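Local coordinates for protein (hdlp (histone deacetylase-like protein)) (Aquifex aeolicus, PDB 1C3P) that probably acts as a zinc-dependent deacetylase of the histone deacetylase family and may take part in acetoin breakdown, at residues S271-L276 with T350-W355. Numbering follows the deposited sequence.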
# COMPACT_ATOMS: atom_id res chain seq x y z
N SER A 271 2.99 -16.15 -1.89
CA SER A 271 4.45 -16.20 -1.93
C SER A 271 4.94 -14.84 -2.44
O SER A 271 4.17 -14.14 -3.13
CB SER A 271 4.93 -17.27 -2.92
OG SER A 271 4.64 -16.90 -4.26
N ASN A 272 6.19 -14.47 -2.14
CA ASN A 272 6.78 -13.19 -2.59
C ASN A 272 6.89 -13.19 -4.10
O ASN A 272 6.89 -12.14 -4.73
CB ASN A 272 8.23 -12.99 -2.14
CG ASN A 272 8.39 -12.81 -0.68
OD1 ASN A 272 9.52 -12.83 -0.18
ND2 ASN A 272 7.28 -12.62 0.04
N VAL A 273 7.09 -14.38 -4.66
CA VAL A 273 7.24 -14.51 -6.10
C VAL A 273 5.94 -14.27 -6.84
O VAL A 273 5.94 -13.75 -7.94
CB VAL A 273 7.84 -15.88 -6.46
CG1 VAL A 273 7.84 -16.08 -7.96
CG2 VAL A 273 9.29 -15.93 -5.95
N ALA A 274 4.81 -14.64 -6.24
CA ALA A 274 3.53 -14.37 -6.88
C ALA A 274 3.27 -12.86 -6.74
O ALA A 274 2.67 -12.24 -7.62
CB ALA A 274 2.42 -15.19 -6.21
N PHE A 275 3.73 -12.28 -5.62
CA PHE A 275 3.57 -10.84 -5.36
C PHE A 275 4.29 -10.09 -6.47
O PHE A 275 3.78 -9.12 -7.04
CB PHE A 275 4.20 -10.51 -4.00
CG PHE A 275 4.23 -9.05 -3.65
CD1 PHE A 275 3.07 -8.36 -3.32
CD2 PHE A 275 5.44 -8.37 -3.62
CE1 PHE A 275 3.12 -7.01 -2.95
CE2 PHE A 275 5.51 -7.03 -3.25
CZ PHE A 275 4.35 -6.35 -2.91
N LEU A 276 5.49 -10.57 -6.79
CA LEU A 276 6.31 -9.98 -7.84
C LEU A 276 5.63 -10.17 -9.20
O LEU A 276 5.58 -9.23 -10.00
CB LEU A 276 7.70 -10.63 -7.81
CG LEU A 276 8.83 -10.03 -8.66
CD1 LEU A 276 10.06 -10.94 -8.57
CD2 LEU A 276 8.41 -9.92 -10.10
N THR A 350 16.86 -17.24 2.17
CA THR A 350 16.66 -16.97 0.76
C THR A 350 15.86 -15.70 0.59
O THR A 350 15.08 -15.33 1.46
CB THR A 350 15.90 -18.11 0.07
OG1 THR A 350 16.66 -19.32 0.16
CG2 THR A 350 15.69 -17.78 -1.40
N LEU A 351 16.03 -15.05 -0.55
CA LEU A 351 15.31 -13.82 -0.79
C LEU A 351 13.92 -14.15 -1.35
O LEU A 351 12.91 -13.58 -0.91
CB LEU A 351 16.09 -12.95 -1.78
CG LEU A 351 15.74 -11.46 -1.80
CD1 LEU A 351 16.71 -10.72 -2.70
CD2 LEU A 351 14.32 -11.26 -2.26
N LYS A 352 13.87 -15.07 -2.30
CA LYS A 352 12.61 -15.48 -2.92
C LYS A 352 12.06 -16.73 -2.26
O LYS A 352 12.80 -17.66 -2.00
CB LYS A 352 12.85 -15.77 -4.41
CG LYS A 352 13.18 -14.54 -5.23
CD LYS A 352 13.81 -14.89 -6.58
CE LYS A 352 12.93 -15.76 -7.45
NZ LYS A 352 13.62 -16.05 -8.75
N ASP A 353 10.76 -16.76 -1.95
CA ASP A 353 10.25 -18.00 -1.39
C ASP A 353 9.69 -18.85 -2.53
O ASP A 353 9.52 -18.37 -3.65
CB ASP A 353 9.19 -17.76 -0.29
CG ASP A 353 8.17 -16.71 -0.65
OD1 ASP A 353 8.46 -15.52 -0.46
OD2 ASP A 353 7.08 -17.09 -1.11
N PRO A 354 9.48 -20.14 -2.28
CA PRO A 354 8.95 -21.03 -3.32
C PRO A 354 7.52 -20.64 -3.64
O PRO A 354 6.84 -20.01 -2.83
CB PRO A 354 9.01 -22.40 -2.64
CG PRO A 354 8.72 -22.04 -1.20
CD PRO A 354 9.72 -20.91 -1.05
N TRP A 355 7.05 -21.00 -4.83
CA TRP A 355 5.67 -20.70 -5.16
C TRP A 355 4.76 -21.36 -4.15
O TRP A 355 5.14 -22.35 -3.52
CB TRP A 355 5.32 -21.18 -6.56
CG TRP A 355 5.77 -20.24 -7.59
CD1 TRP A 355 7.02 -20.14 -8.14
CD2 TRP A 355 5.00 -19.17 -8.14
NE1 TRP A 355 7.07 -19.06 -9.00
CE2 TRP A 355 5.84 -18.46 -9.01
CE3 TRP A 355 3.68 -18.75 -7.98
CZ2 TRP A 355 5.40 -17.34 -9.72
CZ3 TRP A 355 3.24 -17.65 -8.68
CH2 TRP A 355 4.10 -16.95 -9.54
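The N-terminal turn of helix 272-286, in the parallel alpha/beta fold of the histone deacetylase domain, is where S271, N272 and V273 meet D353 and W355 of the loop that leads to helix 362-372. S271 is the N-cap: its OG accepts from A274 N at 3.0 Å and also hydrogen-bonds D228 of helix 228-245. The amide that follows S271, N272 N, is taken up from across the contact by the D353 carboxylate, modelled with OD1 and OD2 each 3.0 Å from N272 N; both oxygens sit too close to neighbouring atoms, so the exact split is doubtful. The N272 side-chain amide crosses this carboxylate at about a right angle, the planes 78° apart. The helix dipole would probably favour the negative charge here, and R304 and R356 form weak, long ion pairs with it. Shortening D353 to an alanine is likely to leave the N272 backbone amide without this acceptor and remove one weak partner from each arginine. Further along, the W355 indole lies against the first turn, with V273 CB and A274 N over one face. A274 CB packs 3.6 Å from W355 CZ3, while chi1 of 173° turns V273 CG1 toward the indole, 3.3 Å from W355 CZ2.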